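Local coordinates for protein endoglucanase (Clostridium thermocellum, PDB 2C4X) that supplies a PKD domain and a CBM44 module, the latter recognising beta-glucan chains and xyloglucan, to a cellulosomal enzyme that probably degrades cellulose, at residues Gly137-Val142 with Thr244-Ala249; Thr149-Leu154 with Gly232-Thr237; Arg169-Ser174 with Asp210-Ile215. The protein carries 1 engineered substitution. One frame throughout, in Å; residues are numbered along the deposited sequence.

Contact 1 of 3, residues Gly137-Val142 with Thr244-Ala249; sequences GLKWTV and TIYVDA. With CA (calcium ion), chain C.
Asp248, which lies across from Gly137 at one end of two antiparallel strands, gives both carboxylate oxygens to a calcium ion, OD1 at 2.6 Å and OD2 at 2.5 Å from the metal. With CG anti to the backbone N (chi1 -167°), the carboxylate swings past the glycine, and Asp248 OD1 lies 3.7 Å from Gly137 CA. Asp99, Asn104, Glu106, Lys133 and Arg136 complete the site, and the backbone N of Phe132 donates a further bond to Asp248 OD2. A metal ion so close would be expected to hold this aspartate ionised.

Beyond the calcium the strands run in regular register. Leu138 with Val247, and Trp140 with Ile245, form hydrogen-bonded pairs, each closed by two backbone bonds. The shorter ones, such as Leu138 N to Val247 O at 2.7 Å, arrive almost in line with the acceptor carbonyl. These strands are the second and third of a five-stranded antiparallel sheet, one half of the CBM44 beta-sandwich. Leu138, Trp140, Ile245 and Val247 face the other sheet, and there the six-membered part of the indole lies beside Ile245, Trp140 CE3 meeting Ile245 CG2 at 3.8 Å.

The other surface of the sheet mixes polar and apolar contacts. Lys139 is extended alongside Tyr246, and its CG touches both ring atom CE2 of Tyr246 and methyl CG2 of Thr244, each at 3.6 Å. Its NZ continues to a salt bridge with Glu129, which also takes a weak bond from Tyr246 OH. Farther from the calcium, Thr141 OG1 and Thr244 OG1 share a hydrogen bond of 3.0 Å.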
ATOM      1  N   GLY A 137      14.815   1.116   4.887  1.00 39.92           N
ATOM      2  CA  GLY A 137      14.470   0.933   3.479  1.00 39.89           C
ATOM      3  C   GLY A 137      15.761   0.911   2.684  1.00 39.88           C
ATOM      4  O   GLY A 137      16.839   0.753   3.258  1.00 39.42           O
ATOM      5  N   LEU A 138      15.651   1.067   1.367  1.00 39.79           N
ATOM      6  CA  LEU A 138      16.832   1.164   0.505  1.00 39.73           C
ATOM      7  C   LEU A 138      17.118   2.609   0.134  1.00 39.80           C
ATOM      8  O   LEU A 138      16.196   3.428  -0.004  1.00 40.21           O
ATOM      9  CB  LEU A 138      16.677   0.317  -0.766  1.00 39.57           C
ATOM     10  CG  LEU A 138      16.613  -1.205  -0.608  1.00 39.96           C
ATOM     11  CD1 LEU A 138      16.572  -1.903  -1.971  1.00 39.12           C
ATOM     12  CD2 LEU A 138      17.776  -1.732   0.245  1.00 39.06           C
ATOM     13  N   LYS A 139      18.404   2.912  -0.007  1.00 39.62           N
ATOM     14  CA  LYS A 139      18.860   4.209  -0.463  1.00 39.34           C
ATOM     15  C   LYS A 139      19.679   3.962  -1.720  1.00 39.48           C
ATOM     16  O   LYS A 139      20.727   3.315  -1.673  1.00 39.65           O
ATOM     17  CB  LYS A 139      19.696   4.890   0.622  1.00 39.34           C
ATOM     18  CG  LYS A 139      20.272   6.239   0.243  1.00 39.21           C
ATOM     19  CD  LYS A 139      21.165   6.763   1.361  1.00 38.18           C
ATOM     20  CE  LYS A 139      21.948   7.977   0.915  1.00 37.94           C
ATOM     21  NZ  LYS A 139      22.727   8.592   2.034  1.00 36.50           N
ATOM     22  N   TRP A 140      19.180   4.471  -2.837  1.00 39.00           N
ATOM     23  CA  TRP A 140      19.734   4.172  -4.152  1.00 39.35           C
ATOM     24  C   TRP A 140      20.284   5.451  -4.760  1.00 39.24           C
ATOM     25  O   TRP A 140      19.527   6.352  -5.124  1.00 39.48           O
ATOM     26  CB  TRP A 140      18.641   3.544  -5.028  1.00 38.77           C
ATOM     27  CG  TRP A 140      18.990   3.231  -6.479  1.00 38.61           C
ATOM     28  CD1 TRP A 140      20.211   2.871  -6.992  1.00 38.24           C
ATOM     29  CD2 TRP A 140      18.069   3.209  -7.583  1.00 38.24           C
ATOM     30  NE1 TRP A 140      20.104   2.649  -8.355  1.00 38.44           N
ATOM     31  CE2 TRP A 140      18.803   2.849  -8.740  1.00 38.74           C
ATOM     32  CE3 TRP A 140      16.692   3.463  -7.705  1.00 39.71           C
ATOM     33  CZ2 TRP A 140      18.203   2.743 -10.012  1.00 38.85           C
ATOM     34  CZ3 TRP A 140      16.092   3.353  -8.970  1.00 38.90           C
ATOM     35  CH2 TRP A 140      16.849   2.994 -10.105  1.00 38.39           C
ATOM     36  N   THR A 141      21.607   5.533  -4.846  1.00 39.50           N
ATOM     37  CA  THR A 141      22.267   6.732  -5.361  1.00 39.64           C
ATOM     38  C   THR A 141      22.804   6.484  -6.765  1.00 39.32           C
ATOM     39  O   THR A 141      23.609   5.580  -6.980  1.00 38.67           O
ATOM     40  CB  THR A 141      23.401   7.220  -4.419  1.00 39.58           C
ATOM     41  OG1 THR A 141      22.889   7.361  -3.085  1.00 40.67           O
ATOM     42  CG2 THR A 141      23.967   8.563  -4.885  1.00 40.16           C
ATOM     43  N   VAL A 142      22.337   7.297  -7.710  1.00 39.64           N
ATOM     44  CA  VAL A 142      22.701   7.166  -9.118  1.00 39.75           C
ATOM     45  C   VAL A 142      23.533   8.358  -9.580  1.00 40.30           C
ATOM     46  O   VAL A 142      23.165   9.516  -9.355  1.00 40.12           O
ATOM     47  CB  VAL A 142      21.444   7.039 -10.022  1.00 39.82           C
ATOM     48  CG1 VAL A 142      21.841   6.909 -11.507  1.00 39.57           C
ATOM     49  CG2 VAL A 142      20.574   5.867  -9.583  1.00 39.57           C
ATOM     50  N   THR A 244      19.492  10.749  -5.426  1.00 42.54           N
ATOM     51  CA  THR A 244      19.214   9.638  -4.526  1.00 42.03           C
ATOM     52  C   THR A 244      17.730   9.329  -4.433  1.00 41.43           C
ATOM     53  O   THR A 244      16.910  10.186  -4.088  1.00 41.08           O
ATOM     54  CB  THR A 244      19.841   9.859  -3.117  1.00 42.21           C
ATOM     55  OG1 THR A 244      21.266   9.893  -3.248  1.00 42.10           O
ATOM     56  CG2 THR A 244      19.471   8.721  -2.172  1.00 41.73           C
ATOM     57  N   ILE A 245      17.403   8.082  -4.759  1.00 41.04           N
ATOM     58  CA  ILE A 245      16.040   7.574  -4.681  1.00 40.63           C
ATOM     59  C   ILE A 245      15.947   6.629  -3.490  1.00 40.29           C
ATOM     60  O   ILE A 245      16.890   5.898  -3.200  1.00 40.26           O
ATOM     61  CB  ILE A 245      15.649   6.877  -6.009  1.00 40.76           C
ATOM     62  CG1 ILE A 245      15.368   7.934  -7.084  1.00 41.00           C
ATOM     63  CG2 ILE A 245      14.449   5.944  -5.829  1.00 40.04           C
ATOM     64  CD1 ILE A 245      15.566   7.446  -8.490  1.00 42.34           C
ATOM     65  N   TYR A 246      14.820   6.679  -2.782  1.00 39.68           N
ATOM     66  CA  TYR A 246      14.564   5.754  -1.689  1.00 39.27           C
ATOM     67  C   TYR A 246      13.445   4.796  -2.074  1.00 38.85           C
ATOM     68  O   TYR A 246      12.479   5.186  -2.736  1.00 38.66           O
ATOM     69  CB  TYR A 246      14.225   6.507  -0.401  1.00 39.17           C
ATOM     70  CG  TYR A 246      15.343   7.397   0.093  1.00 39.49           C
ATOM     71  CD1 TYR A 246      15.510   8.683  -0.416  1.00 39.45           C
ATOM     72  CD2 TYR A 246      16.241   6.950   1.059  1.00 38.99           C
ATOM     73  CE1 TYR A 246      16.544   9.506   0.028  1.00 40.74           C
ATOM     74  CE2 TYR A 246      17.274   7.766   1.511  1.00 40.07           C
ATOM     75  CZ  TYR A 246      17.417   9.045   0.992  1.00 39.90           C
ATOM     76  OH  TYR A 246      18.430   9.867   1.436  1.00 40.64           O
ATOM     77  N   VAL A 247      13.603   3.541  -1.673  1.00 38.94           N
ATOM     78  CA  VAL A 247      12.671   2.468  -2.023  1.00 39.02           C
ATOM     79  C   VAL A 247      12.392   1.639  -0.780  1.00 39.13           C
ATOM     80  O   VAL A 247      13.316   1.241  -0.075  1.00 39.02           O
ATOM     81  CB  VAL A 247      13.243   1.531  -3.126  1.00 38.93           C
ATOM     82  CG1 VAL A 247      12.236   0.439  -3.480  1.00 38.42           C
ATOM     83  CG2 VAL A 247      13.645   2.327  -4.376  1.00 39.84           C
ATOM     84  N   ASP A 248      11.117   1.375  -0.517  1.00 39.17           N
ATOM     85  CA  ASP A 248      10.739   0.621   0.677  1.00 39.34           C
ATOM     86  C   ASP A 248       9.374   0.012   0.505  1.00 39.20           C
ATOM     87  O   ASP A 248       8.590   0.466  -0.329  1.00 39.32           O
ATOM     88  CB  ASP A 248      10.738   1.518   1.928  1.00 39.19           C
ATOM     89  CG  ASP A 248      10.673   0.721   3.226  1.00 39.05           C
ATOM     90  OD1 ASP A 248      11.032  -0.478   3.218  1.00 38.05           O
ATOM     91  OD2 ASP A 248      10.263   1.285   4.269  1.00 39.62           O
ATOM     92  N   ALA A 249       9.112  -1.021   1.303  1.00 39.44           N
ATOM     93  CA  ALA A 249       7.775  -1.581   1.483  1.00 39.63           C
ATOM     94  C   ALA A 249       7.140  -2.037   0.170  1.00 40.08           C
ATOM     95  O   ALA A 249       5.965  -1.747  -0.103  1.00 40.17           O
ATOM     96  CB  ALA A 249       6.867  -0.593   2.234  1.00 39.72           C
TER
HETATM   97 CA    CA C1253      10.735  -0.676   5.767  1.00 43.99          CA

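Contact 2 of 3, residues Thr149-Leu154 with Gly232-Thr237. With EDO (1,2-ethanediol), chain F.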
ATOM      1  N   THR A 149      20.427   4.766 -18.559  1.00 42.26           N
ATOM      2  CA  THR A 149      19.454   4.012 -17.809  1.00 41.39           C
ATOM      3  C   THR A 149      20.151   3.444 -16.572  1.00 40.10           C
ATOM      4  O   THR A 149      21.317   3.081 -16.639  1.00 39.48           O
ATOM      5  CB  THR A 149      18.876   2.859 -18.676  1.00 41.48           C
ATOM      6  OG1 THR A 149      18.480   3.365 -19.956  1.00 44.64           O
ATOM      7  CG2 THR A 149      17.674   2.297 -18.045  1.00 42.96           C
ATOM      8  N   ALA A 150      19.439   3.391 -15.449  1.00 38.87           N
ATOM      9  CA  ALA A 150      19.938   2.732 -14.245  1.00 38.31           C
ATOM     10  C   ALA A 150      18.849   1.844 -13.668  1.00 38.03           C
ATOM     11  O   ALA A 150      17.676   2.209 -13.708  1.00 37.89           O
ATOM     12  CB  ALA A 150      20.423   3.770 -13.209  1.00 37.66           C
ATOM     13  N   GLU A 151      19.234   0.671 -13.160  1.00 38.09           N
ATOM     14  CA  GLU A 151      18.279  -0.270 -12.556  1.00 38.46           C
ATOM     15  C   GLU A 151      18.631  -0.593 -11.116  1.00 37.93           C
ATOM     16  O   GLU A 151      19.802  -0.689 -10.765  1.00 38.08           O
ATOM     17  CB  GLU A 151      18.209  -1.600 -13.331  1.00 38.26           C
ATOM     18  CG  GLU A 151      17.745  -1.492 -14.756  1.00 41.36           C
ATOM     19  CD  GLU A 151      18.875  -1.111 -15.712  1.00 43.96           C
ATOM     20  OE1 GLU A 151      20.032  -1.535 -15.504  1.00 45.51           O
ATOM     21  OE2 GLU A 151      18.602  -0.380 -16.675  1.00 46.69           O
ATOM     22  N   LEU A 152      17.595  -0.761 -10.298  1.00 38.04           N
ATOM     23  CA  LEU A 152      17.702  -1.395  -8.996  1.00 37.98           C
ATOM     24  C   LEU A 152      16.846  -2.651  -9.119  1.00 38.50           C
ATOM     25  O   LEU A 152      15.629  -2.552  -9.285  1.00 38.92           O
ATOM     26  CB  LEU A 152      17.167  -0.465  -7.894  1.00 37.81           C
ATOM     27  CG  LEU A 152      17.148  -1.032  -6.472  1.00 38.21           C
ATOM     28  CD1 LEU A 152      18.545  -1.445  -6.035  1.00 37.74           C
ATOM     29  CD2 LEU A 152      16.522  -0.046  -5.488  1.00 37.78           C
ATOM     30  N   LYS A 153      17.469  -3.824  -9.029  1.00 38.07           N
ATOM     31  CA  LYS A 153      16.831  -5.048  -9.514  1.00 38.63           C
ATOM     32  C   LYS A 153      17.051  -6.277  -8.625  1.00 38.67           C
ATOM     33  O   LYS A 153      18.039  -6.371  -7.893  1.00 38.44           O
ATOM     34  CB  LYS A 153      17.296  -5.343 -10.953  1.00 38.31           C
ATOM     35  CG  LYS A 153      18.748  -5.850 -11.048  1.00 37.84           C
ATOM     36  CD  LYS A 153      19.208  -5.976 -12.474  1.00 39.91           C
ATOM     37  CE  LYS A 153      20.636  -6.503 -12.543  1.00 41.29           C
ATOM     38  NZ  LYS A 153      21.083  -6.575 -13.974  1.00 44.33           N
ATOM     39  N   LEU A 154      16.101  -7.199  -8.707  1.00 39.08           N
ATOM     40  CA  LEU A 154      16.177  -8.483  -8.051  1.00 39.91           C
ATOM     41  C   LEU A 154      16.049  -9.564  -9.128  1.00 40.68           C
ATOM     42  O   LEU A 154      15.018  -9.644  -9.806  1.00 39.98           O
ATOM     43  CB  LEU A 154      15.009  -8.624  -7.065  1.00 39.51           C
ATOM     44  CG  LEU A 154      15.031  -9.468  -5.780  1.00 41.33           C
ATOM     45  CD1 LEU A 154      13.700 -10.202  -5.653  1.00 41.19           C
ATOM     46  CD2 LEU A 154      16.202 -10.442  -5.608  1.00 40.42           C
ATOM     47  N   GLY A 232      12.254  -4.941 -10.646  1.00 41.30           N
ATOM     48  CA  GLY A 232      13.047  -3.805 -10.201  1.00 40.85           C
ATOM     49  C   GLY A 232      12.446  -2.450 -10.483  1.00 40.43           C
ATOM     50  O   GLY A 232      11.262  -2.326 -10.779  1.00 40.44           O
ATOM     51  N   ILE A 233      13.281  -1.429 -10.355  1.00 39.91           N
ATOM     52  CA  ILE A 233      12.921  -0.088 -10.745  1.00 39.60           C
ATOM     53  C   ILE A 233      13.975   0.408 -11.724  1.00 40.10           C
ATOM     54  O   ILE A 233      15.181   0.265 -11.484  1.00 39.70           O
ATOM     55  CB  ILE A 233      12.794   0.855  -9.522  1.00 39.92           C
ATOM     56  CG1 ILE A 233      11.737   0.320  -8.552  1.00 38.95           C
ATOM     57  CG2 ILE A 233      12.443   2.281  -9.972  1.00 39.25           C
ATOM     58  CD1 ILE A 233      11.925   0.795  -7.148  1.00 40.62           C
ATOM     59  N   GLN A 234      13.502   0.959 -12.837  1.00 40.06           N
ATOM     60  CA  GLN A 234      14.370   1.541 -13.847  1.00 40.95           C
ATOM     61  C   GLN A 234      14.181   3.058 -13.883  1.00 40.96           C
ATOM     62  O   GLN A 234      13.051   3.557 -13.822  1.00 40.51           O
ATOM     63  CB  GLN A 234      14.072   0.946 -15.223  1.00 40.31           C
ATOM     64  CG  GLN A 234      15.076   1.336 -16.291  1.00 41.71           C
ATOM     65  CD  GLN A 234      14.752   0.761 -17.654  1.00 43.33           C
ATOM     66  OE1 GLN A 234      13.841   1.223 -18.332  1.00 47.22           O
ATOM     67  NE2 GLN A 234      15.524  -0.237 -18.073  1.00 47.90           N
ATOM     68  N   VAL A 235      15.297   3.776 -13.987  1.00 41.19           N
ATOM     69  CA  VAL A 235      15.285   5.224 -14.193  1.00 41.85           C
ATOM     70  C   VAL A 235      15.945   5.565 -15.531  1.00 41.73           C
ATOM     71  O   VAL A 235      16.997   5.024 -15.859  1.00 41.06           O
ATOM     72  CB  VAL A 235      16.001   5.968 -13.037  1.00 41.83           C
ATOM     73  CG1 VAL A 235      16.092   7.436 -13.323  1.00 42.65           C
ATOM     74  CG2 VAL A 235      15.242   5.782 -11.762  1.00 43.22           C
ATOM     75  N   GLN A 236      15.309   6.445 -16.304  1.00 42.25           N
ATOM     76  CA  GLN A 236      15.917   6.982 -17.517  1.00 42.59           C
ATOM     77  C   GLN A 236      16.548   8.331 -17.191  1.00 43.23           C
ATOM     78  O   GLN A 236      15.874   9.243 -16.708  1.00 43.20           O
ATOM     79  CB  GLN A 236      14.887   7.120 -18.651  1.00 42.91           C
ATOM     80  CG  GLN A 236      15.485   7.539 -20.001  0.50 42.26           C
ATOM     81  CD  GLN A 236      14.468   8.173 -20.946  0.50 42.46           C
ATOM     82  OE1 GLN A 236      13.274   7.870 -20.900  0.50 42.55           O
ATOM     83  NE2 GLN A 236      14.946   9.057 -21.815  0.50 40.77           N
ATOM     84  N   THR A 237      17.845   8.450 -17.449  1.00 43.78           N
ATOM     85  CA  THR A 237      18.570   9.684 -17.182  1.00 44.62           C
ATOM     86  C   THR A 237      18.769  10.474 -18.477  1.00 44.94           C
ATOM     87  O   THR A 237      18.916   9.886 -19.555  1.00 44.77           O
ATOM     88  CB  THR A 237      19.923   9.418 -16.490  1.00 44.75           C
ATOM     89  OG1 THR A 237      20.765   8.642 -17.354  1.00 45.70           O
ATOM     90  CG2 THR A 237      19.710   8.664 -15.161  1.00 45.03           C
TER
HETATM   91  C1  EDO F1256      17.269  -3.617 -17.799  1.00 79.43           C
HETATM   92  O1  EDO F1256      17.232  -4.377 -16.587  1.00 79.53           O
HETATM   93  C2  EDO F1256      16.032  -3.918 -18.632  1.00 79.83           C
HETATM   94  O2  EDO F1256      15.876  -2.900 -19.631  1.00 80.59           O
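Gly232 brings its strand close to residues 149-154: its CA lies 3.0 Å from Leu152 O and 4.0 Å from Lys153 CA, an approach made possible because the residue carries no CB. From here the strands run antiparallel, with Leu152-Ile233 and Ala150-Val235 each joined by a pair of backbone bonds; the one from Ile233 N to Leu152 O is 2.8 Å long. The side chains of these four residues point into the CBM44 beta-sandwich, where they meet Val142, Trp140, Ile245 and Val247 of the facing sheet more than one another.

On the partly exposed outward face the looseness is confined to the polar ends. Gln234, its CG anti to the backbone N (chi1 -171°), sends an extended chain across Thr149, and here is a close spot, Thr149 CG2 to Gln234 CG at 3.3 Å. Beside it lies Glu151, with carboxylate and amide planes turned 65° apart, and Gln234 NE2 offers Glu151 OE2 only a weak bond of 3.4 Å. The firmer partners of both groups lie on neighbouring strands: Ser116 bonds Glu151 OE1, and Gln182 bonds Gln234 OE1. A 1,2-ethanediol molecule, probably from the crystallisation liquor, takes another weak bond, from Gln234 NE2 to its O2 at 3.1 Å.

Contact 3 of 3, residues Arg169-Ser174 with Asp210-Ile215; sequences RIWIPS and DDWNEI
Trp171 turns its edge to the face of Trp212 on an outer strand pair of the CBM44 beta-sandwich, where residues 211-215 form the margin of a five-stranded antiparallel sheet. Trp171 CB sits squarely over the six-membered ring of Trp212, 3.8 Å from the centroid and 8° off the ring normal. CG, anti to the backbone N (chi1 -162°), passes Asp211 O. CD1 turns toward the face of Trp212, reaching its CD1 at 3.7 Å, with the two planes inclined at 75°. NE1 and CE2 then run beneath the Asp210-Asp211 peptide, which lies over one indole face, Trp171 NE1 being 3.6 Å from Asp211 N. CZ2 is 3.5 Å from Asp210 CA, which makes a CH-pi contact over the face of the six-membered ring, and at the tip CZ3 and CH2 both approach Asp210 OD1, CH2 to 3.4 Å. Lys130 adds a cation-pi interaction to the same ring.

Arg169 forms a salt bridge with Glu214, gripping the single oxygen OE2 side-on. Both NE, at 3.0 Å from OE2, and NH2 approach from one face of the carboxylate, while Arg169 NH1 bonds Ala249 O. The loop end at Asp210 is tied back to the other segment by both carboxylate oxygens: Ser174 N donates to Asp210 OD1 at 3.2 Å, and Ser174 OG donates to Asp210 OD2 at 2.6 Å, on its syn side.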
ATOM      1  N   ARG A 169       6.828   1.562  -3.133  1.00 40.49           N
ATOM      2  CA  ARG A 169       6.921   2.922  -2.596  1.00 39.93           C
ATOM      3  C   ARG A 169       8.294   3.514  -2.907  1.00 39.89           C
ATOM      4  O   ARG A 169       9.326   2.955  -2.531  1.00 39.74           O
ATOM      5  CB  ARG A 169       6.626   2.961  -1.088  1.00 40.00           C
ATOM      6  CG  ARG A 169       5.152   2.834  -0.757  1.00 39.27           C
ATOM      7  CD  ARG A 169       4.700   1.386  -0.628  1.00 40.18           C
ATOM      8  NE  ARG A 169       3.302   1.314  -0.188  1.00 40.72           N
ATOM      9  CZ  ARG A 169       2.742   0.257   0.400  1.00 41.22           C
ATOM     10  NH1 ARG A 169       3.451  -0.840   0.640  1.00 41.24           N
ATOM     11  NH2 ARG A 169       1.466   0.301   0.765  1.00 40.99           N
ATOM     12  N   ILE A 170       8.293   4.644  -3.607  1.00 39.59           N
ATOM     13  CA  ILE A 170       9.521   5.230  -4.131  1.00 39.89           C
ATOM     14  C   ILE A 170       9.559   6.717  -3.804  1.00 39.66           C
ATOM     15  O   ILE A 170       8.670   7.467  -4.201  1.00 39.74           O
ATOM     16  CB  ILE A 170       9.644   5.013  -5.681  1.00 39.83           C
ATOM     17  CG1 ILE A 170       9.364   3.552  -6.056  1.00 39.52           C
ATOM     18  CG2 ILE A 170      11.022   5.441  -6.203  1.00 40.11           C
ATOM     19  CD1 ILE A 170       9.131   3.313  -7.561  1.00 40.01           C
ATOM     20  N   TRP A 171      10.584   7.128  -3.068  1.00 39.98           N
ATOM     21  CA  TRP A 171      10.810   8.534  -2.756  1.00 40.19           C
ATOM     22  C   TRP A 171      11.673   9.128  -3.860  1.00 40.14           C
ATOM     23  O   TRP A 171      12.834   8.756  -4.022  1.00 39.87           O
ATOM     24  CB  TRP A 171      11.504   8.671  -1.395  1.00 40.68           C
ATOM     25  CG  TRP A 171      11.403  10.037  -0.761  1.00 41.18           C
ATOM     26  CD1 TRP A 171      10.465  10.449   0.143  1.00 41.87           C
ATOM     27  CD2 TRP A 171      12.276  11.160  -0.970  1.00 41.88           C
ATOM     28  NE1 TRP A 171      10.691  11.756   0.505  1.00 41.91           N
ATOM     29  CE2 TRP A 171      11.796  12.218  -0.162  1.00 42.13           C
ATOM     30  CE3 TRP A 171      13.412  11.375  -1.763  1.00 42.05           C
ATOM     31  CZ2 TRP A 171      12.416  13.477  -0.121  1.00 42.17           C
ATOM     32  CZ3 TRP A 171      14.029  12.627  -1.725  1.00 41.67           C
ATOM     33  CH2 TRP A 171      13.528  13.662  -0.906  1.00 42.05           C
ATOM     34  N   ILE A 172      11.101  10.051  -4.623  1.00 40.49           N
ATOM     35  CA  ILE A 172      11.791  10.634  -5.773  1.00 40.95           C
ATOM     36  C   ILE A 172      12.146  12.100  -5.495  1.00 41.20           C
ATOM     37  O   ILE A 172      11.261  12.887  -5.157  1.00 41.28           O
ATOM     38  CB  ILE A 172      10.928  10.492  -7.051  1.00 41.06           C
ATOM     39  CG1 ILE A 172      10.639   9.005  -7.323  1.00 40.99           C
ATOM     40  CG2 ILE A 172      11.600  11.156  -8.258  1.00 41.44           C
ATOM     41  CD1 ILE A 172       9.368   8.739  -8.103  1.00 39.92           C
ATOM     42  N   PRO A 173      13.442  12.467  -5.630  1.00 41.43           N
ATOM     43  CA  PRO A 173      13.875  13.834  -5.346  1.00 41.70           C
ATOM     44  C   PRO A 173      13.644  14.788  -6.522  1.00 42.14           C
ATOM     45  O   PRO A 173      13.544  14.350  -7.674  1.00 41.86           O
ATOM     46  CB  PRO A 173      15.373  13.673  -5.095  1.00 41.77           C
ATOM     47  CG  PRO A 173      15.767  12.543  -6.018  1.00 41.47           C
ATOM     48  CD  PRO A 173      14.569  11.614  -6.064  1.00 41.27           C
ATOM     49  N   SER A 174      13.569  16.081  -6.216  1.00 42.46           N
ATOM     50  CA  SER A 174      13.404  17.119  -7.228  1.00 43.00           C
ATOM     51  C   SER A 174      14.753  17.577  -7.776  1.00 43.37           C
ATOM     52  O   SER A 174      15.789  17.387  -7.134  1.00 43.57           O
ATOM     53  CB  SER A 174      12.652  18.316  -6.641  1.00 42.98           C
ATOM     54  OG  SER A 174      13.321  18.801  -5.495  1.00 42.93           O
ATOM     55  N   ASP A 210      10.261  14.964  -4.018  1.00 49.68           N
ATOM     56  CA  ASP A 210      10.575  15.055  -2.586  1.00 48.98           C
ATOM     57  C   ASP A 210       9.482  14.455  -1.699  1.00 48.56           C
ATOM     58  O   ASP A 210       9.166  14.983  -0.633  1.00 48.30           O
ATOM     59  CB  ASP A 210      10.895  16.499  -2.174  1.00 49.38           C
ATOM     60  CG  ASP A 210      12.107  17.052  -2.889  1.00 49.15           C
ATOM     61  OD1 ASP A 210      13.107  16.314  -3.035  1.00 49.56           O
ATOM     62  OD2 ASP A 210      12.053  18.227  -3.303  1.00 48.94           O
ATOM     63  N   ASP A 211       8.922  13.336  -2.153  1.00 47.95           N
ATOM     64  CA  ASP A 211       7.821  12.672  -1.469  1.00 47.44           C
ATOM     65  C   ASP A 211       7.760  11.199  -1.862  1.00 46.71           C
ATOM     66  O   ASP A 211       8.359  10.780  -2.863  1.00 46.53           O
ATOM     67  CB  ASP A 211       6.492  13.359  -1.817  1.00 47.84           C
ATOM     68  CG  ASP A 211       5.462  13.260  -0.701  1.00 48.81           C
ATOM     69  OD1 ASP A 211       5.732  12.598   0.327  1.00 49.55           O
ATOM     70  OD2 ASP A 211       4.375  13.857  -0.854  1.00 50.74           O
ATOM     71  N   TRP A 212       7.033  10.420  -1.068  1.00 45.74           N
ATOM     72  CA  TRP A 212       6.800   9.015  -1.365  1.00 44.69           C
ATOM     73  C   TRP A 212       5.740   8.862  -2.442  1.00 44.53           C
ATOM     74  O   TRP A 212       4.662   9.472  -2.369  1.00 44.19           O
ATOM     75  CB  TRP A 212       6.396   8.251  -0.100  1.00 44.49           C
ATOM     76  CG  TRP A 212       7.540   8.021   0.847  1.00 43.98           C
ATOM     77  CD1 TRP A 212       7.789   8.684   2.022  1.00 44.17           C
ATOM     78  CD2 TRP A 212       8.593   7.060   0.699  1.00 44.28           C
ATOM     79  NE1 TRP A 212       8.934   8.192   2.610  1.00 43.90           N
ATOM     80  CE2 TRP A 212       9.446   7.196   1.820  1.00 43.54           C
ATOM     81  CE3 TRP A 212       8.902   6.098  -0.274  1.00 43.72           C
ATOM     82  CZ2 TRP A 212      10.583   6.404   1.995  1.00 43.84           C
ATOM     83  CZ3 TRP A 212      10.034   5.311  -0.097  1.00 43.97           C
ATOM     84  CH2 TRP A 212      10.860   5.471   1.028  1.00 43.67           C
ATOM     85  N   ASN A 213       6.063   8.051  -3.449  1.00 43.67           N
ATOM     86  CA  ASN A 213       5.145   7.727  -4.527  1.00 43.50           C
ATOM     87  C   ASN A 213       4.777   6.256  -4.467  1.00 43.50           C
ATOM     88  O   ASN A 213       5.651   5.383  -4.500  1.00 43.40           O
ATOM     89  CB  ASN A 213       5.769   8.032  -5.893  1.00 43.15           C
ATOM     90  CG  ASN A 213       5.958   9.511  -6.130  1.00 42.97           C
ATOM     91  OD1 ASN A 213       5.185  10.133  -6.852  1.00 43.57           O
ATOM     92  ND2 ASN A 213       6.982  10.088  -5.517  1.00 41.16           N
ATOM     93  N   GLU A 214       3.480   5.995  -4.377  1.00 43.39           N
ATOM     94  CA  GLU A 214       2.975   4.640  -4.368  1.00 43.66           C
ATOM     95  C   GLU A 214       2.566   4.259  -5.791  1.00 43.71           C
ATOM     96  O   GLU A 214       1.644   4.846  -6.360  1.00 44.05           O
ATOM     97  CB  GLU A 214       1.813   4.519  -3.378  1.00 44.05           C
ATOM     98  CG  GLU A 214       1.378   3.096  -3.099  1.00 44.92           C
ATOM     99  CD  GLU A 214       0.540   2.981  -1.842  1.00 46.96           C
ATOM    100  OE1 GLU A 214      -0.666   2.677  -1.974  1.00 48.01           O
ATOM    101  OE2 GLU A 214       1.084   3.194  -0.732  1.00 45.79           O
ATOM    102  N   ILE A 215       3.289   3.302  -6.369  1.00 43.25           N
ATOM    103  CA  ILE A 215       3.080   2.877  -7.755  1.00 42.96           C
ATOM    104  C   ILE A 215       2.815   1.371  -7.787  1.00 42.44           C
ATOM    105  O   ILE A 215       3.584   0.587  -7.231  1.00 42.20           O
ATOM    106  CB  ILE A 215       4.304   3.228  -8.658  1.00 42.88           C
ATOM    107  CG1 ILE A 215       4.646   4.718  -8.564  1.00 42.84           C
ATOM    108  CG2 ILE A 215       4.041   2.842 -10.116  1.00 42.97           C
ATOM    109  CD1 ILE A 215       6.046   5.076  -9.063  1.00 43.19           C
TER

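Contacts 1 and 3 share a sheet, their centres about 10 Å apart. Among the links between them is Trp171 N to Tyr246 O, 2.7 Å and probably a hydrogen bond. Contact 2 belongs to the facing sheet, its centre about 11 Å from that of contact 1 and 14 Å from that of contact 3. The Trp140 ring reaches across the sandwich, CH2 lying 3.5 Å from Ile233 O, while Ile233 CD1 touches Val247 CG2 at 3.6 Å and Ile170 CD1 at 3.8 Å. Contact 1 supplies Asp248 to one calcium site. The side chain of Trp212 in contact 3 is about 8 Å from that calcium ion, and the side chain of Leu152 in contact 2 about 13 Å.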